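Local coordinates for transcription termination factor FttA (Pyrococcus horikoshii, PDB 3AF6), which probably terminates transcription by cleaving nascent RNA, acting as a zinc-dependent endonuclease and 5'-3' exonuclease of the metallo-beta-lactamase superfamily, at residues 554-559 / 565-570; 220-225 / 293-298; 518-523 / 531-536. All coordinates share one frame; numbering follows the deposited sequence.

Contact 1: 554-559 / 565-570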
ATOM      1  N   GLY A 554     -12.486  -2.497 -20.580  1.00 55.84           N
ATOM      2  CA  GLY A 554     -12.006  -1.256 -21.163  1.00 54.31           C
ATOM      3  C   GLY A 554     -10.506  -1.210 -21.383  1.00 54.17           C
ATOM      4  O   GLY A 554      -9.977  -0.204 -21.859  1.00 54.34           O
ATOM      5  N   THR A 555      -9.816  -2.294 -21.042  1.00 54.27           N
ATOM      6  CA  THR A 555      -8.361  -2.365 -21.206  1.00 54.57           C
ATOM      7  C   THR A 555      -7.960  -3.072 -22.497  1.00 53.94           C
ATOM      8  O   THR A 555      -8.709  -3.894 -23.023  1.00 55.17           O
ATOM      9  CB  THR A 555      -7.707  -3.141 -20.044  1.00 54.65           C
ATOM     10  OG1 THR A 555      -8.273  -4.454 -19.979  1.00 54.58           O
ATOM     11  CG2 THR A 555      -7.930  -2.430 -18.714  1.00 54.68           C
ATOM     12  N   LEU A 556      -6.778  -2.744 -23.008  1.00 53.15           N
ATOM     13  CA  LEU A 556      -6.267  -3.390 -24.211  1.00 52.91           C
ATOM     14  C   LEU A 556      -6.030  -4.856 -23.839  1.00 55.27           C
ATOM     15  O   LEU A 556      -6.057  -5.749 -24.690  1.00 55.69           O
ATOM     16  CB  LEU A 556      -4.947  -2.745 -24.641  1.00 50.61           C
ATOM     17  CG  LEU A 556      -4.073  -3.519 -25.638  1.00 51.17           C
ATOM     18  CD1 LEU A 556      -4.871  -3.834 -26.891  1.00 49.64           C
ATOM     19  CD2 LEU A 556      -2.828  -2.712 -25.983  1.00 47.64           C
ATOM     20  N   GLY A 557      -5.806  -5.085 -22.547  1.00 56.48           N
ATOM     21  CA  GLY A 557      -5.561  -6.425 -22.047  1.00 57.63           C
ATOM     22  C   GLY A 557      -6.739  -7.367 -22.187  1.00 58.79           C
ATOM     23  O   GLY A 557      -6.596  -8.454 -22.753  1.00 59.11           O
ATOM     24  N   ARG A 558      -7.903  -6.977 -21.670  1.00 59.41           N
ATOM     25  CA  ARG A 558      -9.074  -7.840 -21.781  1.00 60.02           C
ATOM     26  C   ARG A 558      -9.388  -8.063 -23.253  1.00 60.04           C
ATOM     27  O   ARG A 558      -9.792  -9.150 -23.663  1.00 59.55           O
ATOM     28  CB  ARG A 558     -10.291  -7.218 -21.087  1.00 60.07           C
ATOM     29  CG  ARG A 558     -11.610  -7.856 -21.514  1.00 60.60           C
ATOM     30  CD  ARG A 558     -12.798  -7.366 -20.705  1.00 63.35           C
ATOM     31  NE  ARG A 558     -12.740  -7.824 -19.320  1.00 66.28           N
ATOM     32  CZ  ARG A 558     -13.796  -7.917 -18.515  1.00 66.25           C
ATOM     33  NH1 ARG A 558     -15.002  -7.581 -18.960  1.00 67.07           N
ATOM     34  NH2 ARG A 558     -13.648  -8.357 -17.270  1.00 63.43           N
ATOM     35  N   GLN A 559      -9.186  -7.016 -24.043  1.00 60.19           N
ATOM     36  CA  GLN A 559      -9.436  -7.059 -25.470  1.00 60.34           C
ATOM     37  C   GLN A 559      -8.606  -8.171 -26.110  1.00 59.09           C
ATOM     38  O   GLN A 559      -9.135  -9.007 -26.841  1.00 59.02           O
ATOM     39  CB  GLN A 559      -9.095  -5.699 -26.072  1.00 62.59           C
ATOM     40  CG  GLN A 559      -9.616  -5.477 -27.474  1.00 66.21           C
ATOM     41  CD  GLN A 559      -9.701  -4.001 -27.818  1.00 67.17           C
ATOM     42  OE1 GLN A 559      -8.702  -3.281 -27.774  1.00 68.44           O
ATOM     43  NE2 GLN A 559     -10.899  -3.542 -28.160  1.00 67.48           N
ATOM     44  N   ARG A 565      -8.247 -10.375 -32.709  1.00 70.55           N
ATOM     45  CA  ARG A 565      -6.993 -10.554 -33.425  1.00 72.23           C
ATOM     46  C   ARG A 565      -6.490  -9.373 -34.244  1.00 72.42           C
ATOM     47  O   ARG A 565      -5.387  -9.419 -34.793  1.00 72.68           O
ATOM     48  CB  ARG A 565      -7.083 -11.801 -34.299  1.00 73.92           C
ATOM     49  CG  ARG A 565      -7.323 -13.059 -33.481  1.00 75.09           C
ATOM     50  CD  ARG A 565      -6.799 -14.255 -34.210  1.00 75.52           C
ATOM     51  NE  ARG A 565      -5.406 -14.048 -34.574  1.00 76.05           N
ATOM     52  CZ  ARG A 565      -4.742 -14.830 -35.414  1.00 77.68           C
ATOM     53  NH1 ARG A 565      -5.353 -15.868 -35.969  1.00 76.40           N
ATOM     54  NH2 ARG A 565      -3.472 -14.570 -35.706  1.00 77.10           N
ATOM     55  N   GLU A 566      -7.297  -8.322 -34.333  1.00 72.12           N
ATOM     56  CA  GLU A 566      -6.899  -7.111 -35.041  1.00 71.65           C
ATOM     57  C   GLU A 566      -7.349  -5.932 -34.197  1.00 70.50           C
ATOM     58  O   GLU A 566      -8.493  -5.493 -34.278  1.00 70.83           O
ATOM     59  CB  GLU A 566      -7.522  -7.059 -36.432  1.00 72.82           C
ATOM     60  CG  GLU A 566      -6.850  -8.008 -37.401  1.00 76.01           C
ATOM     61  CD  GLU A 566      -7.194  -7.723 -38.846  1.00 78.40           C
ATOM     62  OE1 GLU A 566      -6.609  -8.385 -39.732  1.00 79.79           O
ATOM     63  OE2 GLU A 566      -8.045  -6.840 -39.098  1.00 79.31           O
ATOM     64  N   ILE A 567      -6.436  -5.432 -33.374  1.00 68.40           N
ATOM     65  CA  ILE A 567      -6.746  -4.333 -32.478  1.00 67.41           C
ATOM     66  C   ILE A 567      -6.344  -2.956 -32.969  1.00 67.09           C
ATOM     67  O   ILE A 567      -5.165  -2.679 -33.197  1.00 66.95           O
ATOM     68  CB  ILE A 567      -6.095  -4.554 -31.108  1.00 67.97           C
ATOM     69  CG1 ILE A 567      -6.594  -5.872 -30.514  1.00 68.19           C
ATOM     70  CG2 ILE A 567      -6.419  -3.387 -30.178  1.00 67.80           C
ATOM     71  CD1 ILE A 567      -5.931  -6.232 -29.221  1.00 68.15           C
ATOM     72  N   PRO A 568      -7.332  -2.065 -33.133  1.00 66.42           N
ATOM     73  CA  PRO A 568      -7.061  -0.707 -33.592  1.00 66.32           C
ATOM     74  C   PRO A 568      -6.470   0.064 -32.423  1.00 65.29           C
ATOM     75  O   PRO A 568      -6.985  -0.001 -31.309  1.00 63.94           O
ATOM     76  CB  PRO A 568      -8.449  -0.173 -33.966  1.00 66.50           C
ATOM     77  CG  PRO A 568      -9.271  -1.406 -34.186  1.00 66.70           C
ATOM     78  CD  PRO A 568      -8.781  -2.311 -33.092  1.00 66.64           C
ATOM     79  N   MET A 569      -5.383   0.775 -32.676  1.00 64.96           N
ATOM     80  CA  MET A 569      -4.747   1.572 -31.642  1.00 64.75           C
ATOM     81  C   MET A 569      -4.386   2.921 -32.222  1.00 64.01           C
ATOM     82  O   MET A 569      -3.760   3.007 -33.274  1.00 63.63           O
ATOM     83  CB  MET A 569      -3.487   0.893 -31.127  1.00 66.49           C
ATOM     84  CG  MET A 569      -3.742  -0.317 -30.263  1.00 68.64           C
ATOM     85  SD  MET A 569      -2.182  -0.918 -29.621  1.00 73.66           S
ATOM     86  CE  MET A 569      -1.843   0.323 -28.326  1.00 72.03           C
ATOM     87  N   VAL A 570      -4.795   3.976 -31.533  1.00 63.09           N
ATOM     88  CA  VAL A 570      -4.512   5.327 -31.977  1.00 60.96           C
ATOM     89  C   VAL A 570      -3.108   5.734 -31.527  1.00 59.95           C
ATOM     90  O   VAL A 570      -2.766   5.618 -30.350  1.00 58.73           O
ATOM     91  CB  VAL A 570      -5.547   6.299 -31.397  1.00 61.25           C
ATOM     92  CG1 VAL A 570      -5.597   6.136 -29.882  1.00 60.63           C
ATOM     93  CG2 VAL A 570      -5.201   7.739 -31.799  1.00 60.99           C
TER
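L556 and Q559, one turn apart at the start of helix 556-561, rest on I567 and M569 of strand 566-570 in a local, chiefly apolar helix-to-strand contact in the beta-CASP region, about 29 Å from the centre of the chain to that of the contact. It illustrates how a short hairpin can be fitted against a neighbouring helix with no hydrogen bond between the two segments. I567 is the main strand residue of the contact: both its branches lie against L556 CD1 and each also borders Q559. Its CD1 meets L556 CD1 at 3.5 Å, the two side chains crossing at an angle, while its CG2 lies 3.7 Å from the same L556 CD1 and beside the amide oxygen OE1 of Q559, a polar atom resting on a methyl. L556 reaches across because CG is anti to the backbone N (chi1 164°), which carries its forked end out to the strand. The other prong, L556 CD2, comes within 4.0 Å of M569 CE; here the chains cross almost at a right angle, and the bend at chi3 (76°) in M569 brings the methyl over to the leucine. Q559 is extended and runs past I567 in the opposite sense, placing CG 4.1 Å from I567 CD1, so the aliphatic part of the glutamine widens the apolar surface. The start of the helix is capped within its own segment: T555 is the N-cap, and R558 N donates to T555 OG1 at 3.1 Å with a nearly straight angle of 170°. F534 of helix 529-537 touches both L556 and I567, and so extends the apolar cluster. Strand 566-570 pairs with 576-580, and the arrangement is a two-stranded antiparallel hairpin packed on an N-capped helix, both also touching helix 529-537 of the beta-CASP domain.

Contact 2: 220-225 / 293-298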
ATOM      1  N   VAL A 220      -8.481   5.726  -8.979  1.00 38.96           N
ATOM      2  CA  VAL A 220      -8.778   6.214 -10.303  1.00 39.22           C
ATOM      3  C   VAL A 220      -8.945   4.944 -11.118  1.00 40.08           C
ATOM      4  O   VAL A 220      -8.561   3.860 -10.680  1.00 40.54           O
ATOM      5  CB  VAL A 220      -7.593   7.026 -10.862  1.00 38.91           C
ATOM      6  CG1 VAL A 220      -6.344   6.172 -10.864  1.00 36.85           C
ATOM      7  CG2 VAL A 220      -7.901   7.500 -12.269  1.00 37.74           C
ATOM      8  N   ASN A 221      -9.533   5.065 -12.294  1.00 40.84           N
ATOM      9  CA  ASN A 221      -9.700   3.906 -13.141  1.00 41.53           C
ATOM     10  C   ASN A 221      -8.897   4.199 -14.405  1.00 43.02           C
ATOM     11  O   ASN A 221      -9.393   4.868 -15.304  1.00 44.90           O
ATOM     12  CB  ASN A 221     -11.178   3.718 -13.462  1.00 40.86           C
ATOM     13  CG  ASN A 221     -11.430   2.505 -14.315  1.00 42.08           C
ATOM     14  OD1 ASN A 221     -10.527   2.031 -15.009  1.00 44.65           O
ATOM     15  ND2 ASN A 221     -12.661   2.003 -14.293  1.00 38.52           N
ATOM     16  N   VAL A 222      -7.651   3.728 -14.467  1.00 44.07           N
ATOM     17  CA  VAL A 222      -6.814   3.991 -15.641  1.00 45.81           C
ATOM     18  C   VAL A 222      -7.447   3.414 -16.898  1.00 47.48           C
ATOM     19  O   VAL A 222      -7.266   3.933 -18.001  1.00 45.62           O
ATOM     20  CB  VAL A 222      -5.381   3.399 -15.496  1.00 46.69           C
ATOM     21  CG1 VAL A 222      -4.624   4.114 -14.385  1.00 45.82           C
ATOM     22  CG2 VAL A 222      -5.453   1.898 -15.232  1.00 45.98           C
ATOM     23  N   ALA A 223      -8.204   2.340 -16.720  1.00 49.96           N
ATOM     24  CA  ALA A 223      -8.867   1.695 -17.844  1.00 54.14           C
ATOM     25  C   ALA A 223      -9.799   2.666 -18.558  1.00 54.95           C
ATOM     26  O   ALA A 223     -10.296   2.362 -19.641  1.00 56.33           O
ATOM     27  CB  ALA A 223      -9.664   0.469 -17.359  1.00 54.59           C
ATOM     28  N   MET A 224     -10.039   3.832 -17.966  1.00 55.10           N
ATOM     29  CA  MET A 224     -10.938   4.784 -18.593  1.00 55.22           C
ATOM     30  C   MET A 224     -10.686   6.267 -18.341  1.00 54.65           C
ATOM     31  O   MET A 224     -11.629   7.022 -18.106  1.00 51.92           O
ATOM     32  CB  MET A 224     -12.375   4.433 -18.216  1.00 56.96           C
ATOM     33  CG  MET A 224     -12.756   3.035 -18.642  1.00 59.45           C
ATOM     34  SD  MET A 224     -14.467   2.642 -18.424  1.00 63.54           S
ATOM     35  CE  MET A 224     -15.124   3.205 -20.015  1.00 64.54           C
ATOM     36  N   LEU A 225      -9.423   6.685 -18.402  1.00 55.40           N
ATOM     37  CA  LEU A 225      -9.089   8.094 -18.214  1.00 57.03           C
ATOM     38  C   LEU A 225      -9.716   8.907 -19.341  1.00 58.79           C
ATOM     39  O   LEU A 225      -9.872  10.117 -19.227  1.00 59.53           O
ATOM     40  CB  LEU A 225      -7.575   8.302 -18.237  1.00 57.22           C
ATOM     41  CG  LEU A 225      -6.748   7.823 -17.046  1.00 57.42           C
ATOM     42  CD1 LEU A 225      -5.296   8.226 -17.244  1.00 56.32           C
ATOM     43  CD2 LEU A 225      -7.288   8.443 -15.772  1.00 57.74           C
ATOM     44  N   LYS A 293       4.212   8.156  -9.438  1.00 44.61           N
ATOM     45  CA  LYS A 293       5.210   8.799 -10.277  1.00 47.23           C
ATOM     46  C   LYS A 293       5.237   8.033 -11.580  1.00 47.31           C
ATOM     47  O   LYS A 293       5.301   8.614 -12.661  1.00 49.30           O
ATOM     48  CB  LYS A 293       6.588   8.780  -9.610  1.00 48.96           C
ATOM     49  CG  LYS A 293       6.809   9.938  -8.636  1.00 56.70           C
ATOM     50  CD  LYS A 293       8.195   9.896  -7.980  1.00 62.40           C
ATOM     51  CE  LYS A 293       8.740  11.306  -7.650  1.00 65.35           C
ATOM     52  NZ  LYS A 293       7.927  12.094  -6.668  1.00 65.64           N
ATOM     53  N   ASP A 294       5.162   6.716 -11.469  1.00 45.54           N
ATOM     54  CA  ASP A 294       5.167   5.858 -12.635  1.00 46.53           C
ATOM     55  C   ASP A 294       3.971   6.218 -13.525  1.00 46.16           C
ATOM     56  O   ASP A 294       4.078   6.239 -14.752  1.00 46.44           O
ATOM     57  CB  ASP A 294       5.079   4.397 -12.178  1.00 49.21           C
ATOM     58  CG  ASP A 294       5.186   3.413 -13.323  1.00 52.48           C
ATOM     59  OD1 ASP A 294       4.755   2.250 -13.140  1.00 56.82           O
ATOM     60  OD2 ASP A 294       5.708   3.789 -14.397  1.00 53.07           O
ATOM     61  N   PHE A 295       2.840   6.522 -12.890  1.00 45.76           N
ATOM     62  CA  PHE A 295       1.600   6.869 -13.586  1.00 43.88           C
ATOM     63  C   PHE A 295       1.646   8.174 -14.389  1.00 44.56           C
ATOM     64  O   PHE A 295       1.267   8.199 -15.565  1.00 42.01           O
ATOM     65  CB  PHE A 295       0.452   6.920 -12.577  1.00 43.34           C
ATOM     66  CG  PHE A 295      -0.860   7.372 -13.160  1.00 43.44           C
ATOM     67  CD1 PHE A 295      -1.293   6.900 -14.395  1.00 42.05           C
ATOM     68  CD2 PHE A 295      -1.681   8.248 -12.450  1.00 42.91           C
ATOM     69  CE1 PHE A 295      -2.520   7.296 -14.913  1.00 42.08           C
ATOM     70  CE2 PHE A 295      -2.912   8.646 -12.960  1.00 40.56           C
ATOM     71  CZ  PHE A 295      -3.330   8.168 -14.192  1.00 43.02           C
ATOM     72  N   ILE A 296       2.100   9.259 -13.768  1.00 44.37           N
ATOM     73  CA  ILE A 296       2.162  10.517 -14.492  1.00 45.78           C
ATOM     74  C   ILE A 296       3.215  10.467 -15.595  1.00 47.73           C
ATOM     75  O   ILE A 296       3.033  11.056 -16.669  1.00 48.08           O
ATOM     76  CB  ILE A 296       2.396  11.726 -13.546  1.00 43.76           C
ATOM     77  CG1 ILE A 296       3.561  11.467 -12.602  1.00 44.87           C
ATOM     78  CG2 ILE A 296       1.121  12.003 -12.758  1.00 43.50           C
ATOM     79  CD1 ILE A 296       3.733  12.559 -11.548  1.00 43.62           C
ATOM     80  N   GLU A 297       4.300   9.739 -15.351  1.00 48.20           N
ATOM     81  CA  GLU A 297       5.340   9.610 -16.363  1.00 48.98           C
ATOM     82  C   GLU A 297       4.861   8.809 -17.581  1.00 46.81           C
ATOM     83  O   GLU A 297       5.172   9.156 -18.718  1.00 45.18           O
ATOM     84  CB  GLU A 297       6.588   8.965 -15.763  1.00 51.49           C
ATOM     85  CG  GLU A 297       7.447   9.936 -14.980  1.00 57.32           C
ATOM     86  CD  GLU A 297       8.590   9.252 -14.252  1.00 61.10           C
ATOM     87  OE1 GLU A 297       9.215   8.338 -14.840  1.00 62.45           O
ATOM     88  OE2 GLU A 297       8.870   9.640 -13.096  1.00 62.50           O
ATOM     89  N   ILE A 298       4.109   7.739 -17.359  1.00 46.11           N
ATOM     90  CA  ILE A 298       3.622   6.960 -18.496  1.00 47.49           C
ATOM     91  C   ILE A 298       2.690   7.833 -19.357  1.00 47.82           C
ATOM     92  O   ILE A 298       2.715   7.764 -20.591  1.00 46.27           O
ATOM     93  CB  ILE A 298       2.880   5.676 -18.029  1.00 46.85           C
ATOM     94  CG1 ILE A 298       3.810   4.825 -17.166  1.00 46.02           C
ATOM     95  CG2 ILE A 298       2.422   4.868 -19.224  1.00 46.84           C
ATOM     96  CD1 ILE A 298       5.213   4.677 -17.725  1.00 46.86           C
TER
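The ring of F295, projecting from helix 282-301, is met by V222 and L225 of the loop that follows strand 213-216. The tightly packed part is confined to the outer end of this ring. L225 arrives from the opposite direction and sets CD1 at the ring edge, in its plane, 3.6 Å from F295 CZ. V222 slides past the phenylalanine instead, its CG1 lying obliquely 3.9 Å from F295 CE1. With CG anti to the backbone N (chi1 176°), F295 extends far enough to bridge a backbone gap of 9.1 Å between V222 CA and F295 CA. L259 closes in on both V222 and F295, and L307 and Y308 add further cover to the ring.

On the loose side E297 of the helix is exposed to solvent, and the two segments meet only through the ends of V222, L225 and F295. The contact lies near the metal site: the side chains of V222 and D260, a zinc ligand, are about 7 Å apart. Through L259, next in sequence to D260, it borders the ligand segment of the dinuclear zinc site of the metallo-beta-lactamase fold, in its surroundings and not among its ligands.

Contact 3: 518-523 / 531-536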
ATOM      1  N   ILE A 518       9.871 -11.883 -20.538  1.00 53.95           N
ATOM      2  CA  ILE A 518       9.730 -10.456 -20.283  1.00 50.83           C
ATOM      3  C   ILE A 518       8.546 -10.183 -19.365  1.00 48.98           C
ATOM      4  O   ILE A 518       7.402 -10.520 -19.679  1.00 46.62           O
ATOM      5  CB  ILE A 518       9.515  -9.670 -21.603  1.00 52.21           C
ATOM      6  CG1 ILE A 518      10.644  -9.983 -22.585  1.00 53.00           C
ATOM      7  CG2 ILE A 518       9.474  -8.170 -21.325  1.00 49.59           C
ATOM      8  CD1 ILE A 518      10.349  -9.549 -24.005  1.00 53.69           C
ATOM      9  N   ILE A 519       8.827  -9.586 -18.217  1.00 48.14           N
ATOM     10  CA  ILE A 519       7.774  -9.240 -17.272  1.00 47.87           C
ATOM     11  C   ILE A 519       7.820  -7.722 -17.182  1.00 48.23           C
ATOM     12  O   ILE A 519       8.863  -7.144 -16.855  1.00 47.31           O
ATOM     13  CB  ILE A 519       8.021  -9.853 -15.870  1.00 45.73           C
ATOM     14  CG1 ILE A 519       8.149 -11.374 -15.978  1.00 44.84           C
ATOM     15  CG2 ILE A 519       6.870  -9.495 -14.948  1.00 43.68           C
ATOM     16  CD1 ILE A 519       8.203 -12.086 -14.629  1.00 44.89           C
ATOM     17  N   ALA A 520       6.697  -7.075 -17.485  1.00 48.15           N
ATOM     18  CA  ALA A 520       6.656  -5.620 -17.465  1.00 47.72           C
ATOM     19  C   ALA A 520       5.280  -5.015 -17.233  1.00 47.73           C
ATOM     20  O   ALA A 520       4.248  -5.592 -17.591  1.00 47.14           O
ATOM     21  CB  ALA A 520       7.233  -5.080 -18.770  1.00 47.43           C
ATOM     22  N   SER A 521       5.287  -3.832 -16.635  1.00 47.61           N
ATOM     23  CA  SER A 521       4.069  -3.089 -16.356  1.00 49.24           C
ATOM     24  C   SER A 521       3.702  -2.290 -17.614  1.00 49.59           C
ATOM     25  O   SER A 521       4.574  -2.017 -18.437  1.00 49.30           O
ATOM     26  CB  SER A 521       4.319  -2.150 -15.180  1.00 48.68           C
ATOM     27  OG  SER A 521       5.550  -1.466 -15.352  1.00 47.46           O
ATOM     28  N   SER A 522       2.431  -1.924 -17.783  1.00 50.87           N
ATOM     29  CA  SER A 522       1.351  -2.230 -16.849  1.00 52.80           C
ATOM     30  C   SER A 522       0.809  -3.641 -16.994  1.00 52.15           C
ATOM     31  O   SER A 522       0.932  -4.265 -18.049  1.00 50.67           O
ATOM     32  CB  SER A 522       0.201  -1.235 -17.027  1.00 55.83           C
ATOM     33  OG  SER A 522       0.472  -0.020 -16.343  1.00 61.55           O
ATOM     34  N   GLY A 523       0.181  -4.117 -15.922  1.00 52.22           N
ATOM     35  CA  GLY A 523      -0.373  -5.457 -15.892  1.00 53.75           C
ATOM     36  C   GLY A 523      -1.534  -5.740 -16.819  1.00 54.98           C
ATOM     37  O   GLY A 523      -1.855  -6.904 -17.070  1.00 55.11           O
ATOM     38  N   VAL A 531       3.182  -2.379 -23.200  1.00 51.57           N
ATOM     39  CA  VAL A 531       2.506  -2.110 -24.461  1.00 51.82           C
ATOM     40  C   VAL A 531       3.437  -2.161 -25.677  1.00 52.13           C
ATOM     41  O   VAL A 531       3.047  -2.625 -26.748  1.00 51.80           O
ATOM     42  CB  VAL A 531       1.798  -0.747 -24.411  1.00 50.94           C
ATOM     43  CG1 VAL A 531       1.149  -0.443 -25.743  1.00 50.85           C
ATOM     44  CG2 VAL A 531       0.752  -0.766 -23.307  1.00 52.04           C
ATOM     45  N   GLU A 532       4.667  -1.697 -25.512  1.00 52.75           N
ATOM     46  CA  GLU A 532       5.614  -1.712 -26.615  1.00 55.03           C
ATOM     47  C   GLU A 532       5.919  -3.147 -27.007  1.00 54.38           C
ATOM     48  O   GLU A 532       5.854  -3.498 -28.186  1.00 54.11           O
ATOM     49  CB  GLU A 532       6.903  -0.995 -26.224  1.00 59.21           C
ATOM     50  CG  GLU A 532       7.903  -0.879 -27.358  1.00 66.05           C
ATOM     51  CD  GLU A 532       9.114  -0.043 -26.978  1.00 72.02           C
ATOM     52  OE1 GLU A 532      10.094  -0.014 -27.765  1.00 74.48           O
ATOM     53  OE2 GLU A 532       9.085   0.588 -25.890  1.00 74.66           O
ATOM     54  N   TYR A 533       6.250  -3.973 -26.014  1.00 54.34           N
ATOM     55  CA  TYR A 533       6.542  -5.384 -26.249  1.00 51.48           C
ATOM     56  C   TYR A 533       5.349  -5.987 -26.961  1.00 52.67           C
ATOM     57  O   TYR A 533       5.501  -6.623 -28.002  1.00 53.60           O
ATOM     58  CB  TYR A 533       6.764  -6.126 -24.929  1.00 48.15           C
ATOM     59  CG  TYR A 533       8.023  -5.739 -24.192  1.00 43.48           C
ATOM     60  CD1 TYR A 533       9.278  -6.047 -24.710  1.00 41.77           C
ATOM     61  CD2 TYR A 533       7.959  -5.053 -22.981  1.00 41.87           C
ATOM     62  CE1 TYR A 533      10.443  -5.679 -24.039  1.00 42.23           C
ATOM     63  CE2 TYR A 533       9.118  -4.676 -22.302  1.00 40.73           C
ATOM     64  CZ  TYR A 533      10.354  -4.992 -22.838  1.00 42.05           C
ATOM     65  OH  TYR A 533      11.501  -4.610 -22.182  1.00 44.61           O
ATOM     66  N   PHE A 534       4.159  -5.776 -26.405  1.00 53.93           N
ATOM     67  CA  PHE A 534       2.946  -6.318 -27.011  1.00 57.81           C
ATOM     68  C   PHE A 534       2.887  -6.005 -28.498  1.00 60.01           C
ATOM     69  O   PHE A 534       2.898  -6.914 -29.331  1.00 60.52           O
ATOM     70  CB  PHE A 534       1.688  -5.760 -26.345  1.00 57.48           C
ATOM     71  CG  PHE A 534       0.418  -6.120 -27.071  1.00 57.39           C
ATOM     72  CD1 PHE A 534      -0.033  -7.433 -27.101  1.00 56.98           C
ATOM     73  CD2 PHE A 534      -0.304  -5.148 -27.763  1.00 57.59           C
ATOM     74  CE1 PHE A 534      -1.185  -7.781 -27.811  1.00 57.42           C
ATOM     75  CE2 PHE A 534      -1.455  -5.483 -28.476  1.00 58.20           C
ATOM     76  CZ  PHE A 534      -1.897  -6.806 -28.500  1.00 57.81           C
ATOM     77  N   LYS A 535       2.819  -4.712 -28.815  1.00 62.09           N
ATOM     78  CA  LYS A 535       2.762  -4.246 -30.198  1.00 62.99           C
ATOM     79  C   LYS A 535       3.771  -4.964 -31.083  1.00 63.22           C
ATOM     80  O   LYS A 535       3.427  -5.473 -32.151  1.00 63.08           O
ATOM     81  CB  LYS A 535       3.056  -2.743 -30.272  1.00 64.62           C
ATOM     82  CG  LYS A 535       1.932  -1.823 -29.841  1.00 66.91           C
ATOM     83  CD  LYS A 535       2.359  -0.371 -30.011  1.00 69.25           C
ATOM     84  CE  LYS A 535       1.223   0.594 -29.704  1.00 71.92           C
ATOM     85  NZ  LYS A 535       1.632   2.019 -29.873  1.00 72.33           N
ATOM     86  N   GLN A 536       5.020  -5.005 -30.629  1.00 62.50           N
ATOM     87  CA  GLN A 536       6.076  -5.620 -31.408  1.00 63.09           C
ATOM     88  C   GLN A 536       6.124  -7.137 -31.463  1.00 64.11           C
ATOM     89  O   GLN A 536       6.737  -7.695 -32.371  1.00 64.82           O
ATOM     90  CB  GLN A 536       7.429  -5.083 -30.954  1.00 63.75           C
ATOM     91  CG  GLN A 536       7.618  -3.616 -31.284  1.00 65.37           C
ATOM     92  CD  GLN A 536       9.074  -3.217 -31.331  1.00 67.51           C
ATOM     93  OE1 GLN A 536       9.868  -3.823 -32.052  1.00 69.17           O
ATOM     94  NE2 GLN A 536       9.437  -2.187 -30.570  1.00 68.30           N
TER
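The phenol ring of Y533 carries the methyl CG2 of I518 over one face, 3.5 Å above the plane and close to its centre, while A520 CB approaches obliquely, 4.0 Å from Y533 CE2. The I518 contact is a CH-pi interaction with the methyl only 10° off the ring normal. Since CG2 is anti to the backbone N of I518 and CG1 stands beside that N (chi1 -55°), both branches reach the aromatic ring: CG2 sits at its middle, and CD1 lies 3.7 Å from Y533 CD1. The two side chains meet at a slant, each directed at the other from strand 516-520 and helix 529-537.

No hydrogen bond joins the two segments. The polar end of Y533 is hydrogen-bonded outside them, Y533 OH with D459 OD2 at the end of the adjacent strand 456-459, and L427 of strand 425-429 also touches the tyrosine. The ring thus spans several strands of the parallel beta-CASP sheet. Its chemistry is two-fold: an apolar face pressed on the sheet provides the burial, whereas the hydroxyl bond to a carboxylate probably fixes how far and in which direction this buried ring points.

Overall arrangement
All three contacts are chiefly apolar and have no hydrogen bond across them, yet their places differ. Contact 3 is the core one, every touching residue being buried between the parallel sheet and helix 529-537. Contact 1 is partly buried and farther from the chain centre, but shares that helix, which lies with Y533 on the sheet and with V531 and F534 against M569 and I567 of the hairpin (M569 CE to V531 CG1 4.0 Å); L556 of helix 556-561 also touches F534. Contact 2, near the zinc ions, is only partly buried although its centre is nearest that of the chain, about 16 Å away. It touches contact 1 where T555 CG2 meets A223 CB at 3.6 Å.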